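Local coordinates for 336aa long hypothetical dTDP-glucose 4,6-dehydratase (Pyrococcus horikoshii, PDB 2HUN), which binds NAD in a Rossmann-fold domain and probably acts as a dTDP-glucose 4,6-dehydratase, at residues S3-V8 and K75-V80; R121-S126 and L229-G234; N172-R177 and E238-S243. All blocks are in the same frame, centred on the assembly; numbering follows the deposited sequence.

Contact 1: S3-V8 and K75-V80; sequences SMKLLV and KVDGVV
Leu7 and Val79 share one face of the sheet, Leu7 CB lying 4.1 Å from Val79 CG2, and Val76, just before the strand, adds its CG1 at 3.9 Å from the same Leu7 CB. On the other face Val8 and Val80 are paired more loosely, and Leu6 reaches over Gly78, its CD2 branch 3.7 Å from Gly78 CA. A side chain at Gly78 would run into that methyl and crowd Met4 CE, so the glycine suits this register. With the backbone N and CG on opposite sides of its CA–CB bond (chi1 179°), Met4 sends its extended chain past Asp77, running the opposite way.

The backbones form a parallel ladder, with Leu6, Leu7 and Val8 bridged to Gly78, Val79 and Val80. Leu7 takes part through both its N and its O, the N donating to Gly78 O and the O accepting from Val80 N. At the polar edge Lys5 O accepts two amides, Asp77 N at 2.7 Å and Gly78 N at 3.1 Å, the latter in the carbonyl plane. Asp77 OD2 returns a bond by its anti lone pair, receiving Lys5 N at 2.6 Å in a nearly straight line (169°). With an alanine at this position, the amide of Lys5 would probably lose its carboxylate acceptor, leaving the start of the strand held here by the bonds to Lys5 O. The aliphatic part of Lys5 runs beside Lys75 O, while its ammonium stays 5.2 Å (NZ to OD2) from Asp77.

Helix 14-26 packs on Val8 and Val80, whereas helix 66-74 packs on Leu7. Chemically, then, a carboxylate adds to the backbone bonds just before the regular ladder begins: it binds a backbone amide rather than the lysine's charge, which probably favours its ionised form.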
loop_
_atom_site.group_PDB
_atom_site.type_symbol
_atom_site.label_atom_id
_atom_site.label_comp_id
_atom_site.label_asym_id
_atom_site.label_seq_id
_atom_site.Cartn_x
_atom_site.Cartn_y
_atom_site.Cartn_z
ATOM N N SER A 3 2.113 -33.080 -9.989
ATOM C CA SER A 3 2.551 -32.223 -11.126
ATOM C C SER A 3 1.969 -30.818 -11.032
ATOM O O SER A 3 0.759 -30.639 -10.881
ATOM C CB SER A 3 2.139 -32.852 -12.459
ATOM O OG SER A 3 2.236 -31.907 -13.513
ATOM N N MET A 4 2.843 -29.825 -11.136
ATOM C CA MET A 4 2.443 -28.430 -11.065
ATOM C C MET A 4 3.475 -27.574 -11.797
ATOM O O MET A 4 4.675 -27.747 -11.594
ATOM C CB MET A 4 2.343 -28.017 -9.591
ATOM C CG MET A 4 1.962 -26.568 -9.335
ATOM S SD MET A 4 1.667 -26.266 -7.559
ATOM C CE MET A 4 0.433 -24.952 -7.641
ATOM N N LYS A 5 3.012 -26.681 -12.671
ATOM C CA LYS A 5 3.911 -25.784 -13.402
ATOM C C LYS A 5 3.936 -24.456 -12.651
ATOM O O LYS A 5 2.888 -23.854 -12.419
ATOM C CB LYS A 5 3.409 -25.515 -14.823
ATOM C CG LYS A 5 3.116 -26.741 -15.665
ATOM C CD LYS A 5 2.755 -26.319 -17.085
ATOM C CE LYS A 5 1.847 -27.339 -17.747
ATOM N NZ LYS A 5 2.418 -28.706 -17.684
ATOM N N LEU A 6 5.124 -23.988 -12.288
ATOM C CA LEU A 6 5.235 -22.730 -11.563
ATOM C C LEU A 6 5.974 -21.650 -12.323
ATOM O O LEU A 6 6.942 -21.921 -13.030
ATOM C CB LEU A 6 5.968 -22.928 -10.233
ATOM C CG LEU A 6 5.437 -23.911 -9.192
ATOM C CD1 LEU A 6 6.392 -23.923 -7.996
ATOM C CD2 LEU A 6 4.032 -23.520 -8.761
ATOM N N LEU A 7 5.501 -20.421 -12.164
ATOM C CA LEU A 7 6.157 -19.266 -12.745
ATOM C C LEU A 7 6.801 -18.613 -11.529
ATOM O O LEU A 7 6.098 -18.214 -10.602
ATOM C CB LEU A 7 5.153 -18.286 -13.353
ATOM C CG LEU A 7 5.813 -16.977 -13.802
ATOM C CD1 LEU A 7 6.735 -17.252 -14.998
ATOM C CD2 LEU A 7 4.748 -15.949 -14.168
ATOM N N VAL A 8 8.126 -18.541 -11.508
ATOM C CA VAL A 8 8.832 -17.917 -10.397
ATOM C C VAL A 8 9.458 -16.614 -10.881
ATOM O O VAL A 8 10.351 -16.640 -11.729
ATOM C CB VAL A 8 9.963 -18.826 -9.848
ATOM C CG1 VAL A 8 10.747 -18.085 -8.768
ATOM C CG2 VAL A 8 9.377 -20.131 -9.284
ATOM N N LYS A 75 0.010 -20.230 -18.957
ATOM C CA LYS A 75 0.391 -21.636 -18.945
ATOM C C LYS A 75 0.853 -22.283 -17.640
ATOM O O LYS A 75 1.297 -23.427 -17.658
ATOM C CB LYS A 75 1.464 -21.866 -20.014
ATOM C CG LYS A 75 2.810 -21.253 -19.670
ATOM C CD LYS A 75 3.824 -21.387 -20.800
ATOM C CE LYS A 75 3.644 -20.301 -21.836
ATOM N NZ LYS A 75 4.856 -20.180 -22.689
ATOM N N VAL A 76 0.750 -21.593 -16.510
ATOM C CA VAL A 76 1.197 -22.205 -15.259
ATOM C C VAL A 76 0.066 -22.501 -14.281
ATOM O O VAL A 76 -1.051 -22.020 -14.446
ATOM C CB VAL A 76 2.253 -21.324 -14.541
ATOM C CG1 VAL A 76 3.505 -21.200 -15.403
ATOM C CG2 VAL A 76 1.671 -19.955 -14.238
ATOM N N ASP A 77 0.373 -23.300 -13.262
ATOM C CA ASP A 77 -0.594 -23.669 -12.233
ATOM C C ASP A 77 -0.409 -22.801 -10.998
ATOM O O ASP A 77 -1.332 -22.633 -10.199
ATOM C CB ASP A 77 -0.407 -25.127 -11.823
ATOM C CG ASP A 77 -0.541 -26.075 -12.987
ATOM O OD1 ASP A 77 -1.644 -26.154 -13.560
ATOM O OD2 ASP A 77 0.455 -26.733 -13.330
ATOM N N GLY A 78 0.796 -22.265 -10.842
ATOM C CA GLY A 78 1.089 -21.426 -9.694
ATOM C C GLY A 78 2.094 -20.341 -10.027
ATOM O O GLY A 78 2.880 -20.478 -10.969
ATOM N N VAL A 79 2.058 -19.258 -9.256
ATOM C CA VAL A 79 2.955 -18.133 -9.452
ATOM C C VAL A 79 3.550 -17.708 -8.112
ATOM O O VAL A 79 2.818 -17.367 -7.188
ATOM C CB VAL A 79 2.215 -16.924 -10.057
ATOM C CG1 VAL A 79 3.165 -15.743 -10.178
ATOM C CG2 VAL A 79 1.644 -17.288 -11.428
ATOM N N VAL A 80 4.876 -17.746 -8.012
ATOM C CA VAL A 80 5.571 -17.337 -6.796
ATOM C C VAL A 80 6.321 -16.065 -7.176
ATOM O O VAL A 80 7.304 -16.112 -7.914
ATOM C CB VAL A 80 6.549 -18.426 -6.322
ATOM C CG1 VAL A 80 7.327 -17.940 -5.106
ATOM C CG2 VAL A 80 5.773 -19.698 -5.970
#

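Contact 2: R121-S126 and L229-G234; sequences RFVHVS and LVLLKG. With NAD (nicotinamide-adenine-dinucleotide), chain C.
Strand 121-126 and the helical turns 229-233 run nearly antiparallel, at 150° with their axes 8.5 Å apart, and approach most closely in the backbone at Val123 and Leu231. Arg121 carries the polar half of the contact by reaching to the carbonyl end of the helix. A bend at chi2 (56°) turns its chain so that NE and NH2 face two successive carbonyls. NE donates to Leu231 O at 3.0 Å, with the acceptor tilted somewhat from the guanidinium plane. The other bond, from NH2 to Val230 O at 2.7 Å, lies in that plane but meets the carbonyl from above its own plane.

Val230 O also accepts Gly234 N, at 2.7 Å, and the two donors arrive from opposite faces of the carbonyl. Gly234 O sits over one face of the guanidinium; a side chain at this glycine would run into both Arg121 NH2 and Val230 O. Beyond the helix, NH2 is hydrogen-bonded to Ser174 OG.

Alongside the arginine's polar bonds the packing is apolar. Leu231 and Arg121 pass in opposite senses, bringing Leu231 CD1 to 3.5 Å from Arg121 CG. The Val123 side chain is roughly perpendicular to that of Leu231, with its CG2 3.7 Å from Leu231 CA and 4.2 Å from Val230 CG1.

Toward its C-terminal end the strand meets the cofactor: Val125 CG1 is 3.6 Å from NAD O4D, and Ser126 O lies near the nicotinamide ring at C6N. The chemistry is that of a buried cation at a helix C terminus, where Arg121 adds a second donor to Val230 O and supplies one to Leu231 O. The partial negative charge of the helix C-terminal end would probably favour the guanidinium's charge, while its two bonds tie the helix end to the strand.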
loop_
_atom_site.group_PDB
_atom_site.type_symbol
_atom_site.label_atom_id
_atom_site.label_comp_id
_atom_site.label_asym_id
_atom_site.label_seq_id
_atom_site.Cartn_x
_atom_site.Cartn_y
_atom_site.Cartn_z
ATOM N N ARG A 121 -2.743 -20.299 -8.713
ATOM C CA ARG A 121 -2.395 -20.104 -7.307
ATOM C C ARG A 121 -1.267 -19.078 -7.254
ATOM O O ARG A 121 -0.190 -19.308 -7.795
ATOM C CB ARG A 121 -1.950 -21.427 -6.684
ATOM C CG ARG A 121 -1.432 -21.317 -5.248
ATOM C CD ARG A 121 -2.447 -20.681 -4.308
ATOM N NE ARG A 121 -1.920 -20.590 -2.949
ATOM C CZ ARG A 121 -2.331 -19.712 -2.041
ATOM N NH1 ARG A 121 -3.281 -18.839 -2.341
ATOM N NH2 ARG A 121 -1.790 -19.709 -0.828
ATOM N N PHE A 122 -1.517 -17.954 -6.592
ATOM C CA PHE A 122 -0.545 -16.868 -6.508
ATOM C C PHE A 122 -0.020 -16.565 -5.102
ATOM O O PHE A 122 -0.795 -16.384 -4.170
ATOM C CB PHE A 122 -1.189 -15.611 -7.103
ATOM C CG PHE A 122 -0.347 -14.373 -7.006
ATOM C CD1 PHE A 122 0.906 -14.303 -7.607
ATOM C CD2 PHE A 122 -0.843 -13.247 -6.368
ATOM C CE1 PHE A 122 1.648 -13.118 -7.574
ATOM C CE2 PHE A 122 -0.118 -12.068 -6.330
ATOM C CZ PHE A 122 1.131 -11.998 -6.934
ATOM N N VAL A 123 1.301 -16.525 -4.961
ATOM C CA VAL A 123 1.928 -16.200 -3.687
ATOM C C VAL A 123 2.776 -14.947 -3.891
ATOM O O VAL A 123 3.713 -14.946 -4.686
ATOM C CB VAL A 123 2.837 -17.335 -3.174
ATOM C CG1 VAL A 123 3.638 -16.845 -1.972
ATOM C CG2 VAL A 123 1.991 -18.548 -2.781
ATOM N N HIS A 124 2.422 -13.884 -3.177
ATOM C CA HIS A 124 3.120 -12.597 -3.239
ATOM C C HIS A 124 4.101 -12.543 -2.070
ATOM O O HIS A 124 3.685 -12.584 -0.902
ATOM C CB HIS A 124 2.093 -11.462 -3.114
ATOM C CG HIS A 124 2.679 -10.086 -3.171
ATOM N ND1 HIS A 124 3.189 -9.539 -4.328
ATOM C CD2 HIS A 124 2.788 -9.127 -2.223
ATOM C CE1 HIS A 124 3.582 -8.300 -4.092
ATOM N NE2 HIS A 124 3.349 -8.026 -2.821
ATOM N N VAL A 125 5.396 -12.461 -2.384
ATOM C CA VAL A 125 6.440 -12.401 -1.361
ATOM C C VAL A 125 6.726 -10.944 -0.957
ATOM O O VAL A 125 7.016 -10.086 -1.800
ATOM C CB VAL A 125 7.748 -13.074 -1.854
ATOM C CG1 VAL A 125 8.791 -13.085 -0.729
ATOM C CG2 VAL A 125 7.458 -14.502 -2.292
ATOM N N SER A 126 6.647 -10.670 0.341
ATOM C CA SER A 126 6.868 -9.319 0.833
ATOM C C SER A 126 7.844 -9.301 2.015
ATOM O O SER A 126 8.452 -10.328 2.342
ATOM C CB SER A 126 5.519 -8.690 1.213
ATOM O OG SER A 126 5.625 -7.292 1.412
ATOM N N LEU A 229 4.783 -24.249 1.668
ATOM C CA LEU A 229 3.630 -24.557 2.494
ATOM C C LEU A 229 2.476 -23.602 2.200
ATOM O O LEU A 229 1.332 -24.029 2.063
ATOM C CB LEU A 229 4.030 -24.468 3.972
ATOM C CG LEU A 229 3.262 -25.334 4.964
ATOM C CD1 LEU A 229 3.217 -26.777 4.475
ATOM C CD2 LEU A 229 3.956 -25.259 6.323
ATOM N N VAL A 230 2.781 -22.309 2.116
ATOM C CA VAL A 230 1.774 -21.296 1.830
ATOM C C VAL A 230 1.197 -21.538 0.430
ATOM O O VAL A 230 -0.000 -21.402 0.218
ATOM C CB VAL A 230 2.378 -19.861 1.903
ATOM C CG1 VAL A 230 1.383 -18.838 1.355
ATOM C CG2 VAL A 230 2.719 -19.513 3.346
ATOM N N LEU A 231 2.058 -21.902 -0.514
ATOM C CA LEU A 231 1.630 -22.172 -1.889
ATOM C C LEU A 231 0.601 -23.303 -1.943
ATOM O O LEU A 231 -0.466 -23.153 -2.528
ATOM C CB LEU A 231 2.835 -22.561 -2.752
ATOM C CG LEU A 231 2.537 -23.018 -4.187
ATOM C CD1 LEU A 231 2.061 -21.842 -5.021
ATOM C CD2 LEU A 231 3.793 -23.641 -4.803
ATOM N N LEU A 232 0.929 -24.429 -1.318
ATOM C CA LEU A 232 0.054 -25.597 -1.328
ATOM C C LEU A 232 -1.092 -25.601 -0.313
ATOM O O LEU A 232 -2.117 -26.222 -0.557
ATOM C CB LEU A 232 0.882 -26.874 -1.124
ATOM C CG LEU A 232 2.041 -27.179 -2.082
ATOM C CD1 LEU A 232 2.819 -28.374 -1.549
ATOM C CD2 LEU A 232 1.510 -27.453 -3.485
ATOM N N LYS A 233 -0.933 -24.924 0.819
ATOM C CA LYS A 233 -1.986 -24.941 1.832
ATOM C C LYS A 233 -2.505 -23.594 2.324
ATOM O O LYS A 233 -3.491 -23.546 3.062
ATOM C CB LYS A 233 -1.515 -25.761 3.031
ATOM C CG LYS A 233 -1.081 -27.172 2.678
ATOM C CD LYS A 233 -0.431 -27.812 3.882
ATOM C CE LYS A 233 0.291 -29.103 3.560
ATOM N NZ LYS A 233 1.008 -29.608 4.774
ATOM N N GLY A 234 -1.853 -22.504 1.923
ATOM C CA GLY A 234 -2.284 -21.185 2.351
ATOM C C GLY A 234 -3.654 -20.792 1.826
ATOM O O GLY A 234 -4.016 -21.117 0.692
HETATM P PA NAD C . 17.549 -10.024 -4.928
HETATM O O1A NAD C . 17.853 -8.590 -5.057
HETATM O O2A NAD C . 18.652 -10.987 -4.649
HETATM O O5B NAD C . 16.857 -10.485 -6.299
HETATM C C5B NAD C . 15.703 -9.842 -6.860
HETATM C C4B NAD C . 15.508 -10.543 -8.212
HETATM O O4B NAD C . 14.337 -10.030 -8.876
HETATM C C3B NAD C . 16.714 -10.282 -9.159
HETATM O O3B NAD C . 17.126 -11.506 -9.791
HETATM C C2B NAD C . 16.178 -9.200 -10.114
HETATM O O2B NAD C . 16.781 -9.136 -11.406
HETATM C C1B NAD C . 14.686 -9.532 -10.164
HETATM N N9A NAD C . 13.819 -8.375 -10.478
HETATM C C8A NAD C . 13.763 -7.179 -9.862
HETATM N N7A NAD C . 12.845 -6.420 -10.457
HETATM C C5A NAD C . 12.304 -7.114 -11.453
HETATM C C6A NAD C . 11.303 -6.855 -12.430
HETATM N N6A NAD C . 10.652 -5.703 -12.518
HETATM N N1A NAD C . 11.010 -7.894 -13.345
HETATM C C2A NAD C . 11.691 -9.118 -13.275
HETATM N N3A NAD C . 12.635 -9.360 -12.356
HETATM C C4A NAD C . 12.927 -8.374 -11.468
HETATM O O3 NAD C . 16.612 -10.099 -3.646
HETATM P PN NAD C . 15.910 -11.240 -2.803
HETATM O O1N NAD C . 16.493 -11.024 -1.447
HETATM O O2N NAD C . 16.147 -12.582 -3.374
HETATM O O5D NAD C . 14.363 -10.785 -2.701
HETATM C C5D NAD C . 13.259 -11.591 -3.124
HETATM C C4D NAD C . 11.961 -11.040 -2.481
HETATM O O4D NAD C . 11.939 -11.306 -1.068
HETATM C C3D NAD C . 11.799 -9.527 -2.680
HETATM O O3D NAD C . 10.418 -9.259 -3.037
HETATM C C2D NAD C . 12.167 -8.939 -1.289
HETATM O O2D NAD C . 11.460 -7.715 -1.072
HETATM C C1D NAD C . 11.748 -10.067 -0.359
HETATM N N1N NAD C . 12.486 -10.131 0.920
HETATM C C2N NAD C . 13.881 -10.462 0.989
HETATM C C3N NAD C . 14.504 -10.514 2.248
HETATM C C7N NAD C . 16.000 -10.875 2.399
HETATM O O7N NAD C . 16.451 -11.078 3.533
HETATM N N7N NAD C . 16.762 -10.976 1.317
HETATM C C4N NAD C . 13.762 -10.239 3.424
HETATM C C5N NAD C . 12.392 -9.913 3.336
HETATM C C6N NAD C . 11.742 -9.857 2.092
#

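Contact 3: N172-R177 and E238-S243; sequences NASITR and EIYNIS
Ile175 and Arg177 exchange four backbone hydrogen bonds with 238-243, alternating as donor and acceptor. Ile175 N donates to Glu238 O at 3.1 Å and Ile175 O receives Tyr240 N at 2.7 Å; Arg177 N then donates to Tyr240 O at 3.0 Å and Arg177 O receives Ile242 N at 2.6 Å. This is parallel register, with the strand segments only 23° apart.

The polar ends of the side chains are satisfied by residues beyond the pair. Arg177 forms a salt bridge with Asp159 and a hydrogen bond to Tyr131, whose hydroxyl also bonds Asn241 OD1; the hydroxyl of Tyr240 and that of Ser174 both bond the backbone of Glu235. Ser174 OG also lies at the Tyr240 ring edge, near its plane.

Packing follows the two faces of the sheet. On the side of Ile175, Arg177 and Ile239, the two isoleucines run alongside each other, with Ile175 CB 4.0 Å from Ile239 CG1. Ile239 CD1 rests over one face of the Arg177 guanidinium, 3.6 Å from NH2, toward its rim. The arginine reaches there with its chain extended from CG to NE (chi2 170°, chi3 180°). Across the sheet, Ile242 CD1 touches Thr176 CB at 3.8 Å, where helix 220-233 packs on both residues.

Helix 150-168 packs on Ile175, so it and helix 220-233 lie on opposite faces of strand 172-177. Such a parallel pair, joined to strand 121-127 through 172-177, belongs to the three-layered alpha/beta/alpha architecture of the Rossmann fold.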
loop_
_atom_site.group_PDB
_atom_site.type_symbol
_atom_site.label_atom_id
_atom_site.label_comp_id
_atom_site.label_asym_id
_atom_site.label_seq_id
_atom_site.Cartn_x
_atom_site.Cartn_y
_atom_site.Cartn_z
ATOM N N ASN A 172 -6.981 -16.671 -6.158
ATOM C CA ASN A 172 -6.496 -17.614 -5.155
ATOM C C ASN A 172 -5.095 -17.107 -4.845
ATOM O O ASN A 172 -4.111 -17.626 -5.372
ATOM C CB ASN A 172 -6.411 -19.029 -5.735
ATOM C CG ASN A 172 -6.094 -20.074 -4.681
ATOM O OD1 ASN A 172 -5.603 -19.754 -3.597
ATOM N ND2 ASN A 172 -6.365 -21.337 -5.001
ATOM N N ALA A 173 -5.009 -16.090 -3.992
ATOM C CA ALA A 173 -3.727 -15.489 -3.669
ATOM C C ALA A 173 -3.472 -15.239 -2.191
ATOM O O ALA A 173 -4.373 -14.848 -1.456
ATOM C CB ALA A 173 -3.585 -14.184 -4.432
ATOM N N SER A 174 -2.233 -15.474 -1.772
ATOM C CA SER A 174 -1.812 -15.231 -0.394
ATOM C C SER A 174 -0.567 -14.348 -0.445
ATOM O O SER A 174 0.077 -14.237 -1.487
ATOM C CB SER A 174 -1.469 -16.533 0.331
ATOM O OG SER A 174 -2.610 -17.345 0.512
ATOM N N ILE A 175 -0.244 -13.723 0.683
ATOM C CA ILE A 175 0.920 -12.855 0.792
ATOM C C ILE A 175 1.800 -13.373 1.924
ATOM O O ILE A 175 1.293 -13.807 2.960
ATOM C CB ILE A 175 0.512 -11.401 1.148
ATOM C CG1 ILE A 175 -0.297 -10.773 0.011
ATOM C CG2 ILE A 175 1.752 -10.567 1.452
ATOM C CD1 ILE A 175 -0.943 -9.448 0.400
ATOM N N THR A 176 3.114 -13.347 1.718
ATOM C CA THR A 176 4.040 -13.760 2.765
ATOM C C THR A 176 4.933 -12.570 3.136
ATOM O O THR A 176 5.245 -11.724 2.289
ATOM C CB THR A 176 4.944 -14.936 2.311
ATOM O OG1 THR A 176 5.670 -14.562 1.133
ATOM C CG2 THR A 176 4.102 -16.168 2.009
ATOM N N ARG A 177 5.322 -12.500 4.404
ATOM C CA ARG A 177 6.204 -11.442 4.887
ATOM C C ARG A 177 7.229 -12.106 5.798
ATOM O O ARG A 177 6.880 -12.688 6.831
ATOM C CB ARG A 177 5.410 -10.368 5.655
ATOM C CG ARG A 177 4.575 -9.450 4.762
ATOM C CD ARG A 177 3.634 -8.579 5.578
ATOM N NE ARG A 177 2.823 -7.684 4.751
ATOM C CZ ARG A 177 1.705 -7.103 5.186
ATOM N NH1 ARG A 177 1.285 -7.336 6.424
ATOM N NH2 ARG A 177 1.015 -6.292 4.394
ATOM N N GLU A 238 -5.304 -14.191 2.579
ATOM C CA GLU A 238 -4.582 -14.178 3.853
ATOM C C GLU A 238 -3.100 -13.813 3.758
ATOM O O GLU A 238 -2.410 -14.184 2.810
ATOM C CB GLU A 238 -4.678 -15.544 4.543
ATOM C CG GLU A 238 -6.074 -15.997 4.937
ATOM C CD GLU A 238 -6.719 -15.100 5.979
ATOM O OE1 GLU A 238 -5.989 -14.342 6.651
ATOM O OE2 GLU A 238 -7.957 -15.163 6.138
ATOM N N ILE A 239 -2.621 -13.088 4.765
ATOM C CA ILE A 239 -1.220 -12.712 4.839
ATOM C C ILE A 239 -0.573 -13.634 5.876
ATOM O O ILE A 239 -1.181 -13.950 6.911
ATOM C CB ILE A 239 -1.044 -11.241 5.281
ATOM C CG1 ILE A 239 -1.712 -10.306 4.266
ATOM C CG2 ILE A 239 0.446 -10.905 5.404
ATOM C CD1 ILE A 239 -1.542 -8.833 4.592
ATOM N N TYR A 240 0.650 -14.072 5.592
ATOM C CA TYR A 240 1.371 -14.962 6.489
ATOM C C TYR A 240 2.763 -14.430 6.841
ATOM O O TYR A 240 3.638 -14.346 5.977
ATOM C CB TYR A 240 1.520 -16.354 5.849
ATOM C CG TYR A 240 0.227 -17.122 5.679
ATOM C CD1 TYR A 240 -0.335 -17.834 6.744
ATOM C CD2 TYR A 240 -0.436 -17.136 4.450
ATOM C CE1 TYR A 240 -1.531 -18.547 6.584
ATOM C CE2 TYR A 240 -1.623 -17.837 4.282
ATOM C CZ TYR A 240 -2.164 -18.542 5.345
ATOM O OH TYR A 240 -3.326 -19.244 5.158
ATOM N N ASN A 241 2.962 -14.063 8.106
ATOM C CA ASN A 241 4.263 -13.580 8.559
ATOM C C ASN A 241 5.137 -14.819 8.681
ATOM O O ASN A 241 4.652 -15.884 9.053
ATOM C CB ASN A 241 4.193 -12.937 9.955
ATOM C CG ASN A 241 3.702 -11.502 9.940
ATOM O OD1 ASN A 241 3.726 -10.811 8.912
ATOM N ND2 ASN A 241 3.274 -11.032 11.106
ATOM N N ILE A 242 6.426 -14.673 8.395
ATOM C CA ILE A 242 7.368 -15.786 8.496
ATOM C C ILE A 242 8.606 -15.288 9.238
ATOM O O ILE A 242 9.312 -14.402 8.751
ATOM C CB ILE A 242 7.804 -16.296 7.103
ATOM C CG1 ILE A 242 6.572 -16.665 6.266
ATOM C CG2 ILE A 242 8.712 -17.506 7.261
ATOM C CD1 ILE A 242 6.892 -17.028 4.815
ATOM N N SER A 243 8.851 -15.859 10.416
ATOM C CA SER A 243 9.984 -15.484 11.249
ATOM C C SER A 243 10.462 -16.669 12.078
ATOM O O SER A 243 9.675 -17.531 12.475
ATOM C CB SER A 243 9.608 -14.323 12.180
ATOM O OG SER A 243 8.577 -14.701 13.080
#

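From the N terminus, contact 1 comes first: 3-8 pairs with 75-80, closing a loop of 66 residues before contact 2 opens. Contact 2 then opens at 121-126, and contact 3 at 172-177 before 229-234 has closed contact 2; 238-243 follows to close contact 3, so these two loops cross, while contact 1 stands in series with both. The sheet joins them. Val79 bonds through its backbone to Arg121 and Val123, linking contacts 1 and 2, and Thr176 bonds His124 and probably Ser126, linking contacts 2 and 3. Contacts 1 and 3 do not touch, yet share that sheet, with helix 220-233 packed on it through contact 2.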